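Long-range contacts in Endonuclease/exonuclease/phosphatase (Beutenbergia cavernae DSM 12333, PDB 4RUW), which is of unknown function but belongs to the endonuclease/exonuclease/phosphatase family and joins a DNase I-like domain to an immunoglobulin-like domain: residues 237-242 and 290-295; 346-351 and 367-372. All blocks are in the same frame, centred on the assembly; numbering follows the deposited sequence. Where two conformers were deposited one is given.

How the interactions relate
Interactions 1 and 2 have centres about 13 Å apart and meet where the DNase I-like and immunoglobulin-like parts of the chain join. Interaction 1 brings together two loops of the former, and interaction 2 pairs a strand start with a strand end in the latter. Two probable hydrogen bonds connect them: N368 ND2 lies 2.9 Å from T240 O, and Q371 NE2 lies 2.8 Å from T241 OG1. Packing adds to these, with Q371 NE2 3.5 Å from W239 CZ3 and Q371 CG 3.3 Å from D292 OD1. The zinc ion is held by H98, D100, H107 and H137, none of which belongs to either contact.

Interaction 1: 237-242 and 290-295; sequences NIWTTD and HPDRRI
W239 and D292 meet where two loops of the DNase I-like domain come together beside antiparallel neighbours of one sheet: segment 237-242 follows strand 230-233, and the loop segment 290-295 leads into strand 296-300. The indole lies over D292, which presents two atoms to the same face. D292 CB sits 3.6 Å from the centroid of the six-membered ring and 11° off its normal, a CH-pi contact, while D292 O stands 3.5 Å from W239 CG over the five-membered ring. With its CG anti to the carbonyl carbon (chi1 -62°), W239 reaches across to this surface. I295 CG2 approaches the ring edge, 3.8 Å from W239 CD1, and R293 CG approaches obliquely. The carboxylate of D292 makes a salt bridge with R401. Farther along, the R294 chain folds about its CG-CD bond (chi3 70°) and brings NH2 to 3.5 Å from T240 CG2, although its salt bridge is with D265. Direct polar contact between the loops is slight: N237 N gives I295 O a weak hydrogen bond of 3.3 Å. Water 2 does more, accepting from T240 N at 3.1 Å and donating to D292 O and, at 2.8 Å, to R294 O. Since D292 O also accepts from R294 N, closing an inverse gamma turn centred on R293, the carbonyl facing the indole has two donors, and the loops are joined by aromatic packing and ordered water more than by direct bonds.

Interaction 2: 346-351 and 367-372; sequences GLDGWA and KNRGQA
G349 and K367 form an antiparallel, non-hydrogen-bonded pair with their CA atoms 4.6 Å apart, and just beyond it N368 N donates to D348 O at 2.8 Å with an N-H...O angle of 154°. That donor stands above the carbonyl plane of D348. The strands part here, and side chains continue the contact. D348 and R369 run alongside each other in the same direction and close a salt bridge of 2.8 Å between D348 OD1 and R369 NH1. The oxygen lies in the guanidinium plane, at its edge, whereas the nitrogen meets the carboxylate from above its plane; the two groups are turned 56° against each other. An extended R369 chain, with CG anti to the backbone N (chi1 -176°), carries the guanidinium out to D348, and R369 NE makes another salt bridge with D375. Water 5 lies 2.7 Å from D348 OD1 and probably gives it a second donor beside R369 NH1, although other acceptors compete for the protons of this water. N368 turns toward the indole of W350, its ND2 meeting W350 CZ3 obliquely at 3.9 Å. The same ND2 donates to water 4 at 2.9 Å and probably also to T240 O, while N368 OD1 accepts from R268. Strand 349-356 lies between 334-342 and 360-367 in a four-stranded antiparallel sheet. L423 of strand 418-424, in the other sheet of the immunoglobulin-like domain, touches D348 and R369, whereas L347, W350 and N368 pack on helix 251-260 of the DNase I-like domain.

Interaction 1: 237-242 and 290-295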
ATOM      1  N   ASN A 237      -7.671   3.433   2.013  1.00 12.02           N
ATOM      2  CA  ASN A 237      -8.576   4.476   2.498  1.00 12.38           C
ATOM      3  C   ASN A 237      -8.062   5.213   3.732  1.00 11.99           C
ATOM      4  O   ASN A 237      -8.846   5.783   4.497  1.00 13.19           O
ATOM      5  CB  ASN A 237      -9.980   3.911   2.758  1.00 13.54           C
ATOM      6  CG  ASN A 237     -10.936   4.181   1.620  1.00 13.29           C
ATOM      7  OD1 ASN A 237     -10.942   5.272   1.047  1.00 14.90           O
ATOM      8  ND2 ASN A 237     -11.765   3.193   1.292  1.00 13.49           N
ATOM      9  N   ILE A 238      -6.746   5.191   3.925  1.00 11.89           N
ATOM     10  CA  ILE A 238      -6.115   5.927   5.010  1.00 12.20           C
ATOM     11  C   ILE A 238      -4.979   6.760   4.452  1.00 11.54           C
ATOM     12  O   ILE A 238      -4.278   6.319   3.540  1.00 12.10           O
ATOM     13  CB  ILE A 238      -5.583   4.978   6.131  1.00 13.54           C
ATOM     14  CG1 ILE A 238      -4.520   4.007   5.596  1.00 14.27           C
ATOM     15  CG2 ILE A 238      -6.738   4.243   6.784  1.00 15.21           C
ATOM     16  CD1 ILE A 238      -3.870   3.159   6.689  1.00 17.23           C
ATOM     17  N   TRP A 239      -4.809   7.966   4.983  1.00 11.85           N
ATOM     18  CA  TRP A 239      -3.577   8.707   4.768  1.00 11.49           C
ATOM     19  C   TRP A 239      -2.472   8.056   5.598  1.00 11.87           C
ATOM     20  O   TRP A 239      -2.731   7.172   6.418  1.00 12.75           O
ATOM     21  CB  TRP A 239      -3.701  10.134   5.264  1.00 12.26           C
ATOM     22  CG  TRP A 239      -4.727  11.015   4.635  1.00 12.76           C
ATOM     23  CD1 TRP A 239      -5.678  10.693   3.702  1.00 13.06           C
ATOM     24  CD2 TRP A 239      -4.875  12.408   4.905  1.00 12.80           C
ATOM     25  NE1 TRP A 239      -6.417  11.823   3.385  1.00 13.60           N
ATOM     26  CE2 TRP A 239      -5.938  12.883   4.115  1.00 13.83           C
ATOM     27  CE3 TRP A 239      -4.209  13.298   5.756  1.00 14.31           C
ATOM     28  CZ2 TRP A 239      -6.353  14.213   4.148  1.00 14.75           C
ATOM     29  CZ3 TRP A 239      -4.613  14.608   5.792  1.00 14.68           C
ATOM     30  CH2 TRP A 239      -5.680  15.058   4.995  1.00 15.31           C
ATOM     31  N   THR A 240      -1.240   8.522   5.431  1.00 11.84           N
ATOM     32  CA  THR A 240      -0.165   8.051   6.291  1.00 12.08           C
ATOM     33  C   THR A 240      -0.161   8.733   7.658  1.00 11.96           C
ATOM     34  O   THR A 240       0.424   8.197   8.606  1.00 12.88           O
ATOM     35  CB  THR A 240       1.219   8.218   5.650  1.00 12.81           C
ATOM     36  OG1 THR A 240       1.415   9.596   5.330  1.00 13.29           O
ATOM     37  CG2 THR A 240       1.339   7.374   4.392  1.00 13.58           C
ATOM     38  N   THR A 241      -0.809   9.893   7.768  1.00 12.27           N
ATOM     39  CA  THR A 241      -0.836  10.635   9.025  1.00 13.09           C
ATOM     40  C   THR A 241      -2.270  11.020   9.378  1.00 12.34           C
ATOM     41  O   THR A 241      -3.145  11.083   8.506  1.00 13.13           O
ATOM     42  CB  THR A 241       0.018  11.919   8.971  1.00 15.01           C
ATOM     43  OG1 THR A 241      -0.417  12.746   7.882  1.00 15.30           O
ATOM     44  CG2 THR A 241       1.494  11.590   8.832  1.00 16.94           C
ATOM     45  N   ASP A 242      -2.507  11.285  10.656  1.00 13.20           N
ATOM     46  CA  ASP A 242      -3.844  11.610  11.133  1.00 13.75           C
ATOM     47  C   ASP A 242      -4.435  12.786  10.359  1.00 14.12           C
ATOM     48  O   ASP A 242      -3.771  13.803  10.147  1.00 14.86           O
ATOM     49  CB  ASP A 242      -3.803  11.969  12.616  1.00 14.67           C
ATOM     50  CG  ASP A 242      -3.408  10.799  13.503  1.00 15.67           C
ATOM     51  OD1 ASP A 242      -3.445   9.628  13.056  1.00 15.64           O
ATOM     52  OD2 ASP A 242      -3.069  11.058  14.678  1.00 18.59           O
ATOM     53  N   HIS A 290      -4.974  18.317  -0.523  1.00 13.16           N
ATOM     54  CA  HIS A 290      -4.809  17.486  -1.713  1.00 13.12           C
ATOM     55  C   HIS A 290      -3.537  16.642  -1.794  1.00 12.90           C
ATOM     56  O   HIS A 290      -3.626  15.458  -2.131  1.00 13.06           O
ATOM     57  CB  HIS A 290      -5.121  18.297  -2.965  1.00 13.31           C
ATOM     58  CG  HIS A 290      -6.525  18.796  -2.949  1.00 13.40           C
ATOM     59  ND1 HIS A 290      -7.592  17.962  -3.176  1.00 14.61           N
ATOM     60  CD2 HIS A 290      -7.038  19.997  -2.598  1.00 14.39           C
ATOM     61  CE1 HIS A 290      -8.716  18.650  -3.022  1.00 15.18           C
ATOM     62  NE2 HIS A 290      -8.405  19.880  -2.666  1.00 15.34           N
ATOM     63  N   PRO A 291      -2.364  17.210  -1.439  1.00 12.55           N
ATOM     64  CA  PRO A 291      -1.155  16.374  -1.509  1.00 12.62           C
ATOM     65  C   PRO A 291      -1.140  15.245  -0.485  1.00 12.70           C
ATOM     66  O   PRO A 291      -0.312  14.334  -0.601  1.00 13.65           O
ATOM     67  CB  PRO A 291      -0.021  17.366  -1.231  1.00 13.99           C
ATOM     68  CG  PRO A 291      -0.582  18.697  -1.642  1.00 14.00           C
ATOM     69  CD  PRO A 291      -2.023  18.629  -1.224  1.00 13.58           C
ATOM     70  N   ASP A 292      -2.044  15.292   0.492  1.00 12.35           N
ATOM     71  CA  ASP A 292      -2.122  14.256   1.515  1.00 12.86           C
ATOM     72  C   ASP A 292      -3.018  13.086   1.108  1.00 11.84           C
ATOM     73  O   ASP A 292      -2.984  12.031   1.747  1.00 12.53           O
ATOM     74  CB  ASP A 292      -2.635  14.845   2.830  1.00 13.67           C
ATOM     75  CG  ASP A 292      -1.817  16.025   3.286  1.00 14.03           C
ATOM     76  OD1 ASP A 292      -0.576  15.887   3.368  1.00 14.09           O
ATOM     77  OD2 ASP A 292      -2.405  17.100   3.531  1.00 15.18           O
ATOM     78  N   ARG A 293      -3.814  13.270   0.055  1.00 12.01           N
ATOM     79  CA  ARG A 293      -4.827  12.288  -0.342  1.00 12.33           C
ATOM     80  C   ARG A 293      -4.265  11.149  -1.188  1.00 11.80           C
ATOM     81  O   ARG A 293      -4.742  10.855  -2.291  1.00 12.97           O
ATOM     82  CB  ARG A 293      -6.024  12.978  -0.996  1.00 13.05           C
ATOM     83  CG  ARG A 293      -6.843  13.763   0.015  1.00 13.72           C
ATOM     84  CD  ARG A 293      -8.086  14.364  -0.592  1.00 14.99           C
ATOM     85  NE  ARG A 293      -8.960  14.868   0.458  1.00 16.34           N
ATOM     86  CZ  ARG A 293     -10.044  15.598   0.244  1.00 17.93           C
ATOM     87  NH1 ARG A 293     -10.386  15.923  -0.998  1.00 19.86           N
ATOM     88  NH2 ARG A 293     -10.777  16.007   1.273  1.00 20.19           N
ATOM     89  N   ARG A 294      -3.228  10.520  -0.643  1.00 11.65           N
ATOM     90  CA  ARG A 294      -2.630   9.315  -1.196  1.00 11.09           C
ATOM     91  C   ARG A 294      -3.146   8.174  -0.335  1.00 11.26           C
ATOM     92  O   ARG A 294      -2.749   8.043   0.829  1.00 12.33           O
ATOM     93  CB  ARG A 294      -1.105   9.406  -1.133  1.00 12.19           C
ATOM     94  CG  ARG A 294      -0.384   8.214  -1.748  1.00 11.65           C
ATOM     95  CD  ARG A 294       1.112   8.435  -1.803  1.00 12.07           C
ATOM     96  NE  ARG A 294       1.730   8.411  -0.477  1.00 11.85           N
ATOM     97  CZ  ARG A 294       2.313   7.337   0.057  1.00 11.17           C
ATOM     98  NH1 ARG A 294       2.352   6.187  -0.611  1.00 11.53           N
ATOM     99  NH2 ARG A 294       2.865   7.413   1.264  1.00 11.59           N
ATOM    100  N   ILE A 295      -4.055   7.375  -0.894  1.00 11.09           N
ATOM    101  CA  ILE A 295      -4.759   6.359  -0.113  1.00 11.47           C
ATOM    102  C   ILE A 295      -4.727   4.988  -0.781  1.00 10.90           C
ATOM    103  O   ILE A 295      -5.280   4.023  -0.234  1.00 12.25           O
ATOM    104  CB  ILE A 295      -6.225   6.783   0.198  1.00 12.78           C
ATOM    105  CG1 ILE A 295      -7.024   6.992  -1.091  1.00 13.65           C
ATOM    106  CG2 ILE A 295      -6.265   8.031   1.088  1.00 13.59           C
ATOM    107  CD1 ILE A 295      -8.506   7.218  -0.849  1.00 15.73           C
TER
HETATM  108  O   HOH W   1      -9.269  12.818   2.729  1.00 26.53           O
HETATM  109  O   HOH W   2      -1.416   9.787   2.615  1.00 12.55           O
HETATM  110  O   HOH W   3       3.185   9.878   3.364  1.00 13.59           O

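Interaction 2: 346-351 and 367-372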
ATOM      1  N   GLY A 346       5.802   5.729  19.649  1.00 16.40           N
ATOM      2  CA  GLY A 346       6.050   5.008  18.412  1.00 16.22           C
ATOM      3  C   GLY A 346       5.199   5.469  17.244  1.00 14.88           C
ATOM      4  O   GLY A 346       4.990   4.703  16.300  1.00 16.19           O
ATOM      5  N   LEU A 347       4.725   6.715  17.302  1.00 14.50           N
ATOM      6  CA  LEU A 347       3.785   7.244  16.313  1.00 15.22           C
ATOM      7  C   LEU A 347       4.372   8.309  15.397  1.00 15.63           C
ATOM      8  O   LEU A 347       3.650   8.895  14.596  1.00 16.88           O
ATOM      9  CB  LEU A 347       2.552   7.822  17.009  1.00 16.85           C
ATOM     10  CG  LEU A 347       1.750   6.807  17.815  1.00 18.91           C
ATOM     11  CD1 LEU A 347       0.603   7.493  18.540  1.00 21.60           C
ATOM     12  CD2 LEU A 347       1.226   5.714  16.911  1.00 21.17           C
ATOM     13  N   ASP A 348       5.672   8.558  15.496  1.00 14.76           N
ATOM     14  CA  ASP A 348       6.262   9.669  14.760  1.00 14.55           C
ATOM     15  C   ASP A 348       7.073   9.243  13.544  1.00 13.92           C
ATOM     16  O   ASP A 348       7.647  10.088  12.847  1.00 15.22           O
ATOM     17  CB  ASP A 348       7.108  10.518  15.698  1.00 16.70           C
ATOM     18  CG  ASP A 348       6.271  11.183  16.752  1.00 17.69           C
ATOM     19  OD1 ASP A 348       5.471  12.058  16.376  1.00 20.44           O
ATOM     20  OD2 ASP A 348       6.383  10.812  17.939  1.00 19.19           O
ATOM     21  N   GLY A 349       7.113   7.942  13.285  1.00 13.67           N
ATOM     22  CA  GLY A 349       7.884   7.408  12.185  1.00 13.55           C
ATOM     23  C   GLY A 349       8.587   6.131  12.582  1.00 12.65           C
ATOM     24  O   GLY A 349       8.194   5.465  13.544  1.00 13.45           O
ATOM     25  N   TRP A 350       9.641   5.786  11.856  1.00 12.21           N
ATOM     26  CA  TRP A 350      10.299   4.510  12.077  1.00 12.30           C
ATOM     27  C   TRP A 350      11.609   4.422  11.318  1.00 12.05           C
ATOM     28  O   TRP A 350      11.902   5.234  10.424  1.00 13.01           O
ATOM     29  CB  TRP A 350       9.400   3.352  11.614  1.00 13.01           C
ATOM     30  CG  TRP A 350       8.918   3.502  10.196  1.00 13.35           C
ATOM     31  CD1 TRP A 350       9.616   3.237   9.056  1.00 14.30           C
ATOM     32  CD2 TRP A 350       7.636   3.990   9.776  1.00 13.27           C
ATOM     33  NE1 TRP A 350       8.846   3.517   7.950  1.00 14.29           N
ATOM     34  CE2 TRP A 350       7.626   3.983   8.363  1.00 13.75           C
ATOM     35  CE3 TRP A 350       6.492   4.416  10.461  1.00 14.16           C
ATOM     36  CZ2 TRP A 350       6.515   4.386   7.623  1.00 14.80           C
ATOM     37  CZ3 TRP A 350       5.392   4.829   9.723  1.00 15.85           C
ATOM     38  CH2 TRP A 350       5.414   4.813   8.317  1.00 15.22           C
ATOM     39  N   ALA A 351      12.381   3.405  11.687  1.00 12.75           N
ATOM     40  CA  ALA A 351      13.555   2.983  10.950  1.00 12.88           C
ATOM     41  C   ALA A 351      13.408   1.499  10.651  1.00 12.70           C
ATOM     42  O   ALA A 351      13.080   0.715  11.542  1.00 14.36           O
ATOM     43  CB  ALA A 351      14.804   3.230  11.766  1.00 15.33           C
ATOM     44  N   LYS A 367      10.242   9.994   8.760  1.00 13.25           N
ATOM     45  CA  LYS A 367       9.552  10.900   9.666  1.00 13.30           C
ATOM     46  C   LYS A 367       8.089  10.930   9.233  1.00 13.82           C
ATOM     47  O   LYS A 367       7.765  11.403   8.140  1.00 14.67           O
ATOM     48  CB  LYS A 367      10.144  12.308   9.605  1.00 14.70           C
ATOM     49  CG  LYS A 367       9.336  13.319  10.414  1.00 15.47           C
ATOM     50  CD  LYS A 367       9.897  14.727  10.306  1.00 16.60           C
ATOM     51  CE  LYS A 367       8.973  15.736  10.962  1.00 17.28           C
ATOM     52  NZ  LYS A 367       9.475  17.135  10.818  1.00 17.67           N
ATOM     53  N   ASN A 368       7.208  10.407  10.077  1.00 14.33           N
ATOM     54  CA  ASN A 368       5.800  10.328   9.722  1.00 14.33           C
ATOM     55  C   ASN A 368       5.001  11.335  10.525  1.00 15.91           C
ATOM     56  O   ASN A 368       4.188  10.982  11.377  1.00 18.35           O
ATOM     57  CB  ASN A 368       5.263   8.913   9.915  1.00 14.45           C
ATOM     58  CG  ASN A 368       4.018   8.660   9.103  1.00 13.91           C
ATOM     59  OD1 ASN A 368       3.908   9.125   7.965  1.00 14.80           O
ATOM     60  ND2 ASN A 368       3.060   7.951   9.684  1.00 13.94           N
ATOM     61  N   ARG A 369       5.265  12.601  10.239  1.00 15.74           N
ATOM     62  CA  ARG A 369       4.797  13.698  11.060  1.00 18.81           C
ATOM     63  C   ARG A 369       4.706  14.921  10.163  1.00 18.56           C
ATOM     64  O   ARG A 369       5.609  15.176   9.366  1.00 19.86           O
ATOM     65  CB  ARG A 369       5.829  13.904  12.169  1.00 23.81           C
ATOM     66  CG  ARG A 369       5.542  14.932  13.220  1.00 26.86           C
ATOM     67  CD  ARG A 369       6.631  14.829  14.284  1.00 28.48           C
ATOM     68  NE  ARG A 369       6.629  15.957  15.203  1.00 28.76           N
ATOM     69  CZ  ARG A 369       6.262  15.887  16.478  1.00 29.27           C
ATOM     70  NH1 ARG A 369       5.861  14.732  16.993  1.00 28.00           N
ATOM     71  NH2 ARG A 369       6.297  16.975  17.239  1.00 31.68           N
ATOM     72  N   GLY A 370       3.598  15.650  10.271  1.00 17.91           N
ATOM     73  CA  GLY A 370       3.408  16.871   9.517  1.00 18.25           C
ATOM     74  C   GLY A 370       2.835  16.632   8.136  1.00 17.64           C
ATOM     75  O   GLY A 370       2.992  15.553   7.559  1.00 17.95           O
ATOM     76  N   GLN A 371       2.177  17.655   7.608  0.54 17.41           N
ATOM     77  CA  GLN A 371       1.636  17.616   6.262  0.54 17.48           C
ATOM     78  C   GLN A 371       2.221  18.770   5.450  0.54 16.90           C
ATOM     79  O   GLN A 371       3.250  18.611   4.804  0.54 16.90           O
ATOM     80  CB  GLN A 371       0.102  17.601   6.307  0.54 18.84           C
ATOM     81  CG  GLN A 371      -0.438  16.211   6.659  0.54 20.74           C
ATOM     82  CD  GLN A 371      -1.670  16.216   7.552  0.54 20.06           C
ATOM     83  OE1 GLN A 371      -2.309  17.245   7.761  0.54 19.40           O
ATOM     84  NE2 GLN A 371      -2.010  15.043   8.080  0.54 19.52           N
ATOM     85  N   ALA A 372       1.601  19.942   5.510  1.00 17.57           N
ATOM     86  CA  ALA A 372       2.104  21.091   4.770  1.00 18.90           C
ATOM     87  C   ALA A 372       3.324  21.724   5.433  1.00 20.40           C
ATOM     88  O   ALA A 372       4.178  22.296   4.753  1.00 22.36           O
ATOM     89  CB  ALA A 372       1.015  22.131   4.592  1.00 20.41           C
TER
HETATM   90  O   HOH W   4       3.196   6.538  12.236  1.00 15.08           O
HETATM   91  O   HOH W   5       3.728  12.339  14.353  1.00 42.80           O